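2-oxoadipate dioxygenase/decarboxylase (Pseudomonas putida, PDB 6W1G) catalyses the iron(II)-dependent, oxygen-consuming decarboxylation and hydroxylation of 2-oxoadipate to (R)-2-hydroxyglutarate in a D-lysine catabolic pathway. Local coordinates at residues 62-67 / 228-233; 88-93 / 163-168; 112-117 / 442-447; 308-313 / 398-403. One frame throughout, in Å; residues are numbered along the deposited sequence.

Contact 1. Residues 62-67 / 228-233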
loop_
_atom_site.group_PDB
_atom_site.type_symbol
_atom_site.label_atom_id
_atom_site.label_comp_id
_atom_site.label_asym_id
_atom_site.label_seq_id
_atom_site.Cartn_x
_atom_site.Cartn_y
_atom_site.Cartn_z
ATOM N N ILE A 62 14.152 -9.601 1.363
ATOM C CA ILE A 62 13.913 -11.034 1.525
ATOM C C ILE A 62 13.360 -11.340 2.909
ATOM O O ILE A 62 12.551 -12.247 3.074
ATOM C CB ILE A 62 15.205 -11.813 1.200
ATOM C CG1 ILE A 62 14.935 -13.304 0.988
ATOM C CG2 ILE A 62 16.279 -11.543 2.260
ATOM C CD1 ILE A 62 16.083 -14.008 0.261
ATOM N N GLU A 63 13.768 -10.595 3.924
ATOM C CA GLU A 63 13.307 -10.872 5.278
ATOM C C GLU A 63 11.913 -10.340 5.573
ATOM O O GLU A 63 11.274 -10.826 6.499
ATOM C CB GLU A 63 14.326 -10.316 6.271
ATOM C CG GLU A 63 15.728 -10.921 6.053
ATOM C CD GLU A 63 16.786 -10.449 7.027
ATOM O OE1 GLU A 63 16.554 -9.458 7.748
ATOM O OE2 GLU A 63 17.863 -11.080 7.060
ATOM N N ARG A 64 11.430 -9.368 4.828
ATOM C CA ARG A 64 10.111 -8.766 5.080
ATOM C C ARG A 64 9.034 -9.333 4.159
ATOM O O ARG A 64 7.841 -9.139 4.405
ATOM C CB ARG A 64 10.171 -7.227 4.952
ATOM C CG ARG A 64 10.004 -6.729 3.551
ATOM C CD ARG A 64 10.281 -5.210 3.377
ATOM N NE ARG A 64 9.514 -4.694 2.279
ATOM C CZ ARG A 64 9.383 -3.420 1.941
ATOM N NH1 ARG A 64 10.137 -2.501 2.481
ATOM N NH2 ARG A 64 8.461 -3.066 1.064
ATOM N N LEU A 65 9.436 -10.005 3.079
ATOM C CA LEU A 65 8.513 -10.319 1.992
ATOM C C LEU A 65 7.357 -11.210 2.434
ATOM O O LEU A 65 6.213 -10.996 2.029
ATOM C CB LEU A 65 9.309 -11.022 0.899
ATOM C CG LEU A 65 8.488 -11.575 -0.263
ATOM C CD1 LEU A 65 7.750 -10.505 -1.010
ATOM C CD2 LEU A 65 9.412 -12.377 -1.167
ATOM N N ASP A 66 7.636 -12.257 3.210
ATOM C CA ASP A 66 6.621 -13.260 3.467
ATOM C C ASP A 66 5.423 -12.697 4.210
ATOM O O ASP A 66 4.301 -13.155 3.991
ATOM C CB ASP A 66 7.182 -14.419 4.263
ATOM C CG ASP A 66 6.133 -15.465 4.541
ATOM O OD1 ASP A 66 5.586 -16.006 3.558
ATOM O OD2 ASP A 66 5.829 -15.710 5.722
ATOM N N GLN A 67 5.621 -11.710 5.068
ATOM C CA GLN A 67 4.530 -11.115 5.831
ATOM C C GLN A 67 4.042 -9.790 5.270
ATOM O O GLN A 67 3.168 -9.167 5.871
ATOM C CB GLN A 67 4.917 -10.990 7.308
ATOM C CG GLN A 67 5.168 -12.360 7.961
ATOM C CD GLN A 67 3.884 -13.177 8.034
ATOM O OE1 GLN A 67 2.895 -12.728 8.605
ATOM N NE2 GLN A 67 3.886 -14.356 7.437
ATOM N N THR A 228 -3.989 -7.198 1.160
ATOM C CA THR A 228 -3.281 -7.559 -0.074
ATOM C C THR A 228 -1.886 -8.036 0.257
ATOM O O THR A 228 -1.078 -7.252 0.796
ATOM C CB THR A 228 -3.191 -6.333 -0.987
ATOM O OG1 THR A 228 -4.525 -5.899 -1.227
ATOM C CG2 THR A 228 -2.481 -6.676 -2.273
ATOM N N PRO A 229 -1.576 -9.293 -0.064
ATOM C CA PRO A 229 -0.202 -9.781 0.065
ATOM C C PRO A 229 0.617 -9.373 -1.142
ATOM O O PRO A 229 0.092 -9.008 -2.193
ATOM C CB PRO A 229 -0.364 -11.301 0.124
ATOM C CG PRO A 229 -1.558 -11.567 -0.683
ATOM C CD PRO A 229 -2.479 -10.362 -0.563
ATOM N N ARG A 230 1.932 -9.470 -0.980
ATOM C CA ARG A 230 2.895 -9.120 -2.006
ATOM C C ARG A 230 3.450 -10.371 -2.682
ATOM O O ARG A 230 4.001 -11.258 -2.025
ATOM C CB ARG A 230 4.063 -8.322 -1.411
ATOM C CG ARG A 230 5.124 -7.984 -2.429
ATOM C CD ARG A 230 6.274 -7.208 -1.804
ATOM N NE ARG A 230 7.324 -7.003 -2.766
ATOM C CZ ARG A 230 8.525 -6.480 -2.510
ATOM N NH1 ARG A 230 8.852 -6.103 -1.274
ATOM N NH2 ARG A 230 9.404 -6.336 -3.480
ATOM N N THR A 231 3.273 -10.442 -4.001
ATOM C CA THR A 231 3.911 -11.477 -4.789
ATOM C C THR A 231 5.064 -10.905 -5.589
ATOM O O THR A 231 5.056 -9.751 -5.990
ATOM C CB THR A 231 2.907 -12.176 -5.726
ATOM O OG1 THR A 231 3.533 -13.260 -6.418
ATOM C CG2 THR A 231 2.308 -11.269 -6.761
ATOM N N LEU A 232 6.029 -11.784 -5.880
ATOM C CA LEU A 232 7.127 -11.437 -6.778
ATOM C C LEU A 232 6.755 -11.564 -8.259
ATOM O O LEU A 232 7.519 -11.154 -9.107
ATOM C CB LEU A 232 8.338 -12.330 -6.491
ATOM C CG LEU A 232 8.918 -12.170 -5.093
ATOM C CD1 LEU A 232 10.095 -13.130 -4.897
ATOM C CD2 LEU A 232 9.329 -10.738 -4.796
ATOM N N ASP A 233 5.601 -12.138 -8.611
ATOM C CA ASP A 233 5.267 -12.311 -10.038
ATOM C C ASP A 233 3.752 -12.372 -10.208
ATOM O O ASP A 233 3.144 -13.427 -10.059
ATOM C CB ASP A 233 5.943 -13.560 -10.610
ATOM C CG ASP A 233 5.761 -13.665 -12.106
ATOM O OD1 ASP A 233 4.882 -12.989 -12.687
ATOM O OD2 ASP A 233 6.497 -14.465 -12.750
HETATM O O HOH W 1 4.302 -12.233 0.504
#
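Near the metal site of this enzyme, Arg-64 and Arg-230 converge on one carboxylate. Both form salt bridges with OE1 of Glu-68, Arg-64 through NE and Arg-230 through NH1, and this shared anion explains why two cationic groups can sit with Arg-64 NH2 only 3.9 Å from Arg-230 NH1. Their guanidinium planes stand nearly upright to each other, 78° apart, with Arg-64 NE lying in the plane of the Arg-230 group, at its edge. The remaining charge is spread further: Arg-64 NH1 pairs with Glu-397 and Arg-230 NH2 with Glu-61. Arg-230 follows strand 226-229, the edge strand of the mixed sheet that supplies the metal ligand His-226, and its side chain lies about 8 Å from that of His-70. With CG anti to the backbone N (chi1 178°), its extended chain runs out toward helix 61-64, and Leu-65 lays CD1 across the aliphatic part, 3.7 Å from Arg-230 CD. The other branch of Leu-65 meets a second leucine, CD2 to Leu-232 CD1 at 3.9 Å. An alanine in place of Arg-230 would probably leave Glu-68 and Glu-61 each short of a cationic partner and open a gap beside Leu-65 CD1. Between the backbones, one water lies 2.7 Å from both Leu-65 O and Arg-230 O.

Contact 2. Residues 88-93 / 163-168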
loop_
_atom_site.group_PDB
_atom_site.type_symbol
_atom_site.label_atom_id
_atom_site.label_comp_id
_atom_site.label_asym_id
_atom_site.label_seq_id
_atom_site.Cartn_x
_atom_site.Cartn_y
_atom_site.Cartn_z
ATOM N N PHE A 88 -2.718 4.728 14.388
ATOM C CA PHE A 88 -1.614 4.234 13.588
ATOM C C PHE A 88 -0.265 4.790 14.028
ATOM O O PHE A 88 0.750 4.107 13.862
ATOM C CB PHE A 88 -1.893 4.514 12.104
ATOM C CG PHE A 88 -2.980 3.689 11.494
ATOM C CD1 PHE A 88 -3.066 2.352 11.730
ATOM C CD2 PHE A 88 -3.895 4.273 10.630
ATOM C CE1 PHE A 88 -4.063 1.597 11.130
ATOM C CE2 PHE A 88 -4.865 3.532 10.062
ATOM C CZ PHE A 88 -4.960 2.206 10.322
ATOM N N ALA A 89 -0.242 5.965 14.624
ATOM C CA ALA A 89 1.012 6.511 15.121
ATOM C C ALA A 89 1.589 5.669 16.257
ATOM O O ALA A 89 2.809 5.603 16.395
ATOM C CB ALA A 89 0.811 7.969 15.571
ATOM N N VAL A 90 0.749 4.980 17.036
ATOM C CA VAL A 90 1.246 4.050 18.061
ATOM C C VAL A 90 2.150 3.012 17.432
ATOM O O VAL A 90 3.097 2.513 18.045
ATOM C CB VAL A 90 0.059 3.379 18.800
ATOM C CG1 VAL A 90 0.565 2.300 19.742
ATOM C CG2 VAL A 90 -0.728 4.440 19.538
ATOM N N MET A 91 1.845 2.641 16.188
ATOM C CA MET A 91 2.574 1.632 15.430
ATOM C C MET A 91 3.569 2.225 14.446
ATOM O O MET A 91 3.964 1.543 13.489
ATOM C CB MET A 91 1.574 0.738 14.715
ATOM C CG MET A 91 0.675 0.040 15.689
ATOM S SD MET A 91 -0.451 -1.136 14.978
ATOM C CE MET A 91 -1.478 -0.124 14.193
ATOM N N GLY A 92 3.975 3.480 14.645
ATOM C CA GLY A 92 4.994 4.034 13.805
ATOM C C GLY A 92 4.555 4.312 12.381
ATOM O O GLY A 92 5.414 4.400 11.492
ATOM N N MET A 93 3.248 4.446 12.149
ATOM C CA MET A 93 2.724 4.639 10.806
ATOM C C MET A 93 2.281 6.070 10.671
ATOM O O MET A 93 1.478 6.530 11.500
ATOM C CB MET A 93 1.550 3.681 10.592
ATOM C CG MET A 93 1.991 2.236 10.632
ATOM S SD MET A 93 0.646 1.026 10.865
ATOM C CE MET A 93 -0.044 1.125 9.238
ATOM N N GLU A 163 -7.931 4.707 25.356
ATOM C CA GLU A 163 -7.109 4.882 26.544
ATOM C C GLU A 163 -5.651 4.587 26.241
ATOM O O GLU A 163 -4.753 5.302 26.697
ATOM C CB GLU A 163 -7.598 3.956 27.655
ATOM C CG GLU A 163 -8.908 4.346 28.263
ATOM C CD GLU A 163 -9.488 3.306 29.182
ATOM O OE1 GLU A 163 -8.930 2.193 29.396
ATOM O OE2 GLU A 163 -10.581 3.596 29.704
ATOM N N LEU A 164 -5.393 3.492 25.500
ATOM C CA LEU A 164 -4.012 3.094 25.265
ATOM C C LEU A 164 -3.328 4.020 24.266
ATOM O O LEU A 164 -2.122 4.274 24.404
ATOM C CB LEU A 164 -3.973 1.644 24.802
ATOM C CG LEU A 164 -4.257 0.637 25.916
ATOM C CD1 LEU A 164 -4.587 -0.750 25.349
ATOM C CD2 LEU A 164 -3.038 0.545 26.839
ATOM N N ILE A 165 -4.059 4.589 23.312
ATOM C CA ILE A 165 -3.515 5.627 22.433
ATOM C C ILE A 165 -3.073 6.833 23.256
ATOM O O ILE A 165 -1.951 7.351 23.129
ATOM C CB ILE A 165 -4.531 6.034 21.364
ATOM C CG1 ILE A 165 -4.806 4.863 20.409
ATOM C CG2 ILE A 165 -4.041 7.219 20.574
ATOM C CD1 ILE A 165 -6.002 5.073 19.519
ATOM N N ALA A 166 -3.944 7.279 24.169
ATOM C CA ALA A 166 -3.622 8.436 25.010
ATOM C C ALA A 166 -2.430 8.135 25.910
ATOM O O ALA A 166 -1.552 8.994 26.122
ATOM C CB ALA A 166 -4.855 8.860 25.804
ATOM N N GLN A 167 -2.406 6.936 26.489
ATOM C CA GLN A 167 -1.305 6.519 27.340
ATOM C C GLN A 167 0.012 6.508 26.575
ATOM O O GLN A 167 1.052 7.012 27.064
ATOM C CB GLN A 167 -1.594 5.147 27.909
ATOM C CG GLN A 167 -0.537 4.654 28.842
ATOM C CD GLN A 167 -0.820 3.251 29.333
ATOM O OE1 GLN A 167 -1.964 2.914 29.661
ATOM N NE2 GLN A 167 0.207 2.455 29.453
ATOM N N CYS A 168 -0.001 5.950 25.363
ATOM C CA CYS A 168 1.201 5.900 24.538
ATOM C C CYS A 168 1.735 7.301 24.307
ATOM O O CYS A 168 2.942 7.551 24.408
ATOM C CB CYS A 168 0.885 5.193 23.223
ATOM S SG CYS A 168 2.280 4.947 22.187
#
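The carbonyl oxygen of Phe-88 is gripped twice, by Met-91 N and Met-93 N, each 3.0 Å from Phe-88 O and arriving from opposite faces of the carbonyl plane. Beside it, Val-90 turns its side chain toward Ile-165 and Cys-168 of helix 159-171. The bond from Met-93 N to Phe-88 O, together with that from Gly-92 N to Ala-89 O, makes the Schellman motif that ends helix 78-90. Gly-92 is its C-prime residue, and its positive phi of 71° is a backbone shape that a residue lacking a beta-carbon adopts with little strain. The chain thus leaves the helix at once and heads for strand 94-100. Across the gap the contact is wholly apolar. Val-90 presents both methyls: with CG1 anti to the backbone N (chi1 173°), its fork straddles the cysteine sulfur, so that Val-90 CG1 and Val-90 CG2 each lie 4.0 Å from Cys-168 SG. CG2 also rests over the helix backbone, 4.2 Å from Ile-165 CA and equally far from Ile-165 CG1. A compact, beta-branched side chain suits this last turn, where both methyls can meet the facing helix at short range. Phe-182 of helix 176-188 packs against both Val-90 and Ile-165, while Leu-174, in the loop before that helix, touches Val-90 and Cys-168.

Contact 3. Residues 112-117 / 442-447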
loop_
_atom_site.group_PDB
_atom_site.type_symbol
_atom_site.label_atom_id
_atom_site.label_comp_id
_atom_site.label_asym_id
_atom_site.label_seq_id
_atom_site.Cartn_x
_atom_site.Cartn_y
_atom_site.Cartn_z
ATOM N N ALA A 112 -2.186 6.923 2.751
ATOM C CA ALA A 112 -1.771 5.629 3.273
ATOM C C ALA A 112 -0.911 5.839 4.519
ATOM O O ALA A 112 0.048 6.603 4.493
ATOM C CB ALA A 112 -1.001 4.804 2.269
ATOM N N PHE A 113 -1.232 5.122 5.574
ATOM C CA PHE A 113 -0.436 5.152 6.789
ATOM C C PHE A 113 0.635 4.066 6.681
ATOM O O PHE A 113 0.304 2.900 6.417
ATOM C CB PHE A 113 -1.316 4.953 8.029
ATOM C CG PHE A 113 -2.258 6.096 8.248
ATOM C CD1 PHE A 113 -3.558 6.066 7.751
ATOM C CD2 PHE A 113 -1.871 7.193 8.996
ATOM C CE1 PHE A 113 -4.425 7.125 7.996
ATOM C CE2 PHE A 113 -2.732 8.225 9.229
ATOM C CZ PHE A 113 -4.020 8.187 8.720
ATOM N N ARG A 114 1.893 4.440 6.904
ATOM C CA ARG A 114 3.001 3.522 6.778
ATOM C C ARG A 114 4.197 4.081 7.526
ATOM O O ARG A 114 4.268 5.279 7.814
ATOM C CB ARG A 114 3.385 3.219 5.318
ATOM C CG ARG A 114 3.842 4.435 4.526
ATOM C CD ARG A 114 4.386 3.972 3.199
ATOM N NE ARG A 114 4.948 4.992 2.331
ATOM C CZ ARG A 114 6.246 5.326 2.290
ATOM N NH1 ARG A 114 7.102 4.881 3.182
ATOM N NH2 ARG A 114 6.686 6.092 1.297
ATOM N N ALA A 115 5.176 3.218 7.819
ATOM C CA ALA A 115 6.480 3.676 8.271
ATOM C C ALA A 115 7.200 4.297 7.081
ATOM O O ALA A 115 6.861 4.108 5.921
ATOM C CB ALA A 115 7.247 2.513 8.832
ATOM N N VAL A 116 8.230 5.068 7.394
ATOM C CA VAL A 116 8.865 5.921 6.390
ATOM C C VAL A 116 10.340 5.629 6.129
ATOM O O VAL A 116 10.868 6.029 5.076
ATOM C CB VAL A 116 8.631 7.412 6.683
ATOM C CG1 VAL A 116 7.117 7.723 6.742
ATOM C CG2 VAL A 116 9.401 7.845 7.911
ATOM N N HIS A 117 11.025 4.963 7.018
ATOM C CA HIS A 117 12.463 4.770 6.952
ATOM C C HIS A 117 12.692 3.311 6.585
ATOM O O HIS A 117 11.992 2.433 7.120
ATOM C CB HIS A 117 13.054 5.094 8.302
ATOM C CG HIS A 117 14.522 5.042 8.392
ATOM N ND1 HIS A 117 15.237 3.863 8.372
ATOM C CD2 HIS A 117 15.425 6.024 8.631
ATOM C CE1 HIS A 117 16.511 4.125 8.594
ATOM N NE2 HIS A 117 16.650 5.430 8.760
ATOM N N ALA A 442 10.002 12.771 -1.376
ATOM C CA ALA A 442 11.035 13.252 -0.465
ATOM C C ALA A 442 11.545 12.132 0.427
ATOM O O ALA A 442 12.762 12.032 0.675
ATOM C CB ALA A 442 10.501 14.419 0.370
ATOM N N LEU A 443 10.642 11.254 0.875
ATOM C CA LEU A 443 11.047 10.133 1.715
ATOM C C LEU A 443 11.939 9.169 0.923
ATOM O O LEU A 443 12.927 8.646 1.454
ATOM C CB LEU A 443 9.803 9.399 2.225
ATOM C CG LEU A 443 8.954 10.175 3.224
ATOM C CD1 LEU A 443 7.692 9.384 3.514
ATOM C CD2 LEU A 443 9.729 10.449 4.458
ATOM N N TYR A 444 11.611 8.906 -0.343
ATOM C CA TYR A 444 12.441 8.027 -1.151
ATOM C C TYR A 444 13.817 8.635 -1.390
ATOM O O TYR A 444 14.839 7.945 -1.327
ATOM C CB TYR A 444 11.772 7.710 -2.485
ATOM C CG TYR A 444 10.507 6.894 -2.393
ATOM C CD1 TYR A 444 10.426 5.778 -1.584
ATOM C CD2 TYR A 444 9.408 7.238 -3.142
ATOM C CE1 TYR A 444 9.249 5.041 -1.491
ATOM C CE2 TYR A 444 8.233 6.473 -3.056
ATOM C CZ TYR A 444 8.173 5.404 -2.217
ATOM O OH TYR A 444 7.044 4.600 -2.131
ATOM N N ALA A 445 13.864 9.937 -1.666
ATOM C CA ALA A 445 15.143 10.605 -1.848
ATOM C C ALA A 445 16.004 10.471 -0.608
ATOM O O ALA A 445 17.230 10.293 -0.711
ATOM C CB ALA A 445 14.945 12.071 -2.238
ATOM N N GLN A 446 15.389 10.569 0.553
ATOM C CA GLN A 446 16.125 10.408 1.805
ATOM C C GLN A 446 16.668 9.005 1.982
ATOM O O GLN A 446 17.801 8.812 2.436
ATOM C CB GLN A 446 15.270 10.798 3.021
ATOM C CG GLN A 446 14.978 12.255 3.104
ATOM C CD GLN A 446 14.147 12.633 4.303
ATOM O OE1 GLN A 446 13.167 11.993 4.614
ATOM N NE2 GLN A 446 14.558 13.664 4.988
ATOM N N SER A 447 15.898 7.993 1.634
ATOM C CA SER A 447 16.370 6.604 1.681
ATOM C C SER A 447 17.582 6.401 0.784
ATOM O O SER A 447 18.582 5.754 1.174
ATOM C CB SER A 447 15.302 5.616 1.177
ATOM O OG SER A 447 14.188 5.411 2.012
HETATM O O HOH W 2 12.701 7.867 4.164
#
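The guanidinium group of Arg-114 and the ring of Tyr-444 lie almost parallel, their planes 19° apart, but they meet slantwise: Arg-114 NH2 comes 3.8 Å from Tyr-444 OH and about as close to CZ and CE1. Neither group turns its hydrogen-bonding power on the other. The tyrosine hydroxyl is bonded to the backbone N of Glu-397 and shares a weak hydrogen bond with OD2 of Asp-398, whose OD1 makes a salt bridge with Arg-114 NE. At the remaining end of the guanidinium, NH1 reaches back to its own chain and donates to Ala-115 O at 2.9 Å. The donor lies in the carbonyl plane there, although the bond is bent, with an N-H...O angle of 140°. Arginine suits the place because one flat group can serve a carboxylate and a carbonyl at once while still lying against a phenol. A methionine in its place would probably leave Asp-398 without this cationic partner and Ala-115 O without this donor. Beside this polar group, Leu-443 packs against Val-116, its CD1 3.7 Å from Val-116 CG1, while Leu-443 CD2 approaches Val-116 CB at 3.9 Å. A water donates to Val-116 O and to Leu-443 O, 2.8 Å from each, and so links the loop to the helix backbone. Helix 440-458, near the C-terminus, is thereby seated against the end of strand 108-114 in the mixed sheet of this glyoxalase-clan fold, with the Arg-114 side chain about 8 Å from that of the metal ligand His-70.

Contact 4. Residues 308-313 / 398-403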
loop_
_atom_site.group_PDB
_atom_site.type_symbol
_atom_site.label_atom_id
_atom_site.label_comp_id
_atom_site.label_asym_id
_atom_site.label_seq_id
_atom_site.Cartn_x
_atom_site.Cartn_y
_atom_site.Cartn_z
ATOM N N GLN A 308 6.430 11.340 -14.360
ATOM C CA GLN A 308 5.946 12.036 -15.547
ATOM C C GLN A 308 5.947 11.128 -16.769
ATOM O O GLN A 308 4.983 11.119 -17.544
ATOM C CB GLN A 308 6.840 13.245 -15.772
ATOM C CG GLN A 308 6.650 14.324 -14.712
ATOM C CD GLN A 308 7.679 15.443 -14.758
ATOM O OE1 GLN A 308 8.429 15.588 -15.720
ATOM N NE2 GLN A 308 7.715 16.243 -13.694
ATOM N N LEU A 309 7.001 10.330 -16.936
ATOM C CA LEU A 309 7.063 9.402 -18.060
ATOM C C LEU A 309 6.000 8.311 -17.937
ATOM O O LEU A 309 5.287 8.013 -18.899
ATOM C CB LEU A 309 8.484 8.849 -18.157
ATOM C CG LEU A 309 8.706 7.892 -19.312
ATOM C CD1 LEU A 309 8.410 8.522 -20.696
ATOM C CD2 LEU A 309 10.137 7.359 -19.258
ATOM N N TYR A 310 5.854 7.733 -16.738
ATOM C CA TYR A 310 4.816 6.753 -16.488
ATOM C C TYR A 310 3.446 7.299 -16.867
ATOM O O TYR A 310 2.649 6.634 -17.559
ATOM C CB TYR A 310 4.876 6.392 -14.974
ATOM C CG TYR A 310 3.806 5.400 -14.598
ATOM C CD1 TYR A 310 4.041 4.039 -14.714
ATOM C CD2 TYR A 310 2.550 5.812 -14.156
ATOM C CE1 TYR A 310 3.061 3.128 -14.433
ATOM C CE2 TYR A 310 1.556 4.885 -13.867
ATOM C CZ TYR A 310 1.822 3.541 -14.014
ATOM O OH TYR A 310 0.856 2.600 -13.720
ATOM N N ASP A 311 3.117 8.472 -16.343
ATOM C CA ASP A 311 1.785 9.023 -16.574
ATOM C C ASP A 311 1.557 9.241 -18.066
ATOM O O ASP A 311 0.459 8.990 -18.584
ATOM C CB ASP A 311 1.624 10.327 -15.785
ATOM C CG ASP A 311 1.685 10.143 -14.246
ATOM O OD1 ASP A 311 1.665 8.993 -13.753
ATOM O OD2 ASP A 311 1.749 11.175 -13.536
ATOM N N LYS A 312 2.599 9.690 -18.779
ATOM C CA LYS A 312 2.458 9.979 -20.202
ATOM C C LYS A 312 2.156 8.714 -20.992
ATOM O O LYS A 312 1.295 8.701 -21.870
ATOM C CB LYS A 312 3.743 10.609 -20.734
ATOM C CG LYS A 312 3.738 11.012 -22.198
ATOM C CD LYS A 312 5.062 11.640 -22.545
ATOM C CE LYS A 312 6.060 10.584 -22.971
ATOM N NZ LYS A 312 6.569 10.886 -24.340
ATOM N N LEU A 313 2.892 7.647 -20.700
ATOM C CA LEU A 313 2.713 6.411 -21.445
ATOM C C LEU A 313 1.402 5.727 -21.085
ATOM O O LEU A 313 0.767 5.097 -21.942
ATOM C CB LEU A 313 3.906 5.499 -21.212
ATOM C CG LEU A 313 5.248 6.137 -21.582
ATOM C CD1 LEU A 313 6.389 5.217 -21.256
ATOM C CD2 LEU A 313 5.332 6.573 -23.059
ATOM N N ASP A 398 4.057 2.912 -1.779
ATOM C CA ASP A 398 2.784 3.650 -1.877
ATOM C C ASP A 398 1.867 2.980 -2.905
ATOM O O ASP A 398 1.918 1.759 -3.078
ATOM C CB ASP A 398 3.124 5.111 -2.093
ATOM C CG ASP A 398 3.903 5.648 -0.913
ATOM O OD1 ASP A 398 3.295 5.737 0.165
ATOM O OD2 ASP A 398 5.120 5.899 -1.054
ATOM N N PHE A 399 0.999 3.765 -3.535
ATOM C CA PHE A 399 -0.086 3.209 -4.331
ATOM C C PHE A 399 -0.127 3.900 -5.689
ATOM O O PHE A 399 0.538 4.933 -5.903
ATOM C CB PHE A 399 -1.387 3.338 -3.550
ATOM C CG PHE A 399 -1.332 2.509 -2.293
ATOM C CD1 PHE A 399 -1.673 1.191 -2.337
ATOM C CD2 PHE A 399 -0.830 3.003 -1.107
ATOM C CE1 PHE A 399 -1.563 0.375 -1.250
ATOM C CE2 PHE A 399 -0.666 2.178 -0.010
ATOM C CZ PHE A 399 -1.093 0.886 -0.053
ATOM N N LEU A 400 -0.850 3.291 -6.630
ATOM C CA LEU A 400 -0.909 3.882 -7.952
ATOM C C LEU A 400 -1.556 5.262 -7.909
ATOM O O LEU A 400 -2.513 5.496 -7.152
ATOM C CB LEU A 400 -1.625 2.947 -8.928
ATOM C CG LEU A 400 -0.889 1.632 -9.234
ATOM C CD1 LEU A 400 -1.769 0.712 -10.087
ATOM C CD2 LEU A 400 0.468 1.889 -9.908
ATOM N N PRO A 401 -1.047 6.215 -8.672
ATOM C CA PRO A 401 -1.667 7.536 -8.666
ATOM C C PRO A 401 -3.027 7.525 -9.324
ATOM O O PRO A 401 -3.324 6.689 -10.178
ATOM C CB PRO A 401 -0.685 8.399 -9.466
ATOM C CG PRO A 401 0.067 7.455 -10.311
ATOM C CD PRO A 401 0.136 6.161 -9.552
ATOM N N VAL A 402 -3.864 8.474 -8.901
ATOM C CA VAL A 402 -5.120 8.720 -9.581
ATOM C C VAL A 402 -4.820 9.398 -10.915
ATOM O O VAL A 402 -3.996 10.321 -10.983
ATOM C CB VAL A 402 -6.040 9.611 -8.723
ATOM C CG1 VAL A 402 -7.403 9.794 -9.396
ATOM C CG2 VAL A 402 -6.219 9.057 -7.309
ATOM N N SER A 403 -5.465 8.937 -11.979
ATOM C CA SER A 403 -5.345 9.606 -13.269
ATOM C C SER A 403 -5.614 11.102 -13.123
ATOM O O SER A 403 -6.589 11.512 -12.488
ATOM C CB SER A 403 -6.364 8.994 -14.224
ATOM O OG SER A 403 -7.678 9.256 -13.758
#
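Residues 308-313 form part of helix 304-321, whereas 398-403 run without regular structure; from Leu-400 to Ser-403 the backbone is extended in the manner of polyproline II. The closest pair of CA atoms, those of Asp-311 and Ser-403, is 7.9 Å apart, so side chains bridge the distance. Tyr-310 does so with its whole length: CG lies anti to the backbone N (chi1 178°), which sends the ring outward from the helix. Its hydroxyl ends 3.9 Å from Leu-400 CD2, the two side chains crossing at about a right angle. One residue on, Asp-311 OD1 lies 4.1 Å from Pro-401 CG and in the plane of the Tyr-310 ring, at its edge. Proline fits here because its ring stiffens the extended chain and offers a compact apolar flank, which Arg-307 of the same helix also touches. The next residue, Val-402, binds 2-oxoadipate, and the Leu-400 side chain is about 9 Å from the bound nickel ion. With oxygens resting on carbon atoms and nothing polar joining the two segments, the contact is made of van der Waals touches alone; polar fixing of the substrate-binding segment comes from elsewhere, as in the salt bridge of Asp-398 with Arg-114.

How the contacts relate
Contacts 1 and 3 both reach the five-stranded mixed sheet, through strands 226-229 and 108-114, with centres 18 Å apart. Contact 2 sits further out, its centre 26 Å from that of contact 1, yet it touches contact 3 where the ring of Phe-88 meets that of Phe-113. Arg-114 of contact 3 forms a salt bridge with Asp-398, the first residue of the contact 4 segment that holds Val-402, and Phe-399 packs on Ala-112. Along the chain, contact 2 nests inside the loop closed by contact 1, contact 4 inside that closed by contact 3, and contact 3 crosses contacts 1 and 2. Helix 440-458 is thus tied back to the end of strand 108-114; contacts 1, 3 and 4 gather near the metal site, while contact 2 packs helices away from it.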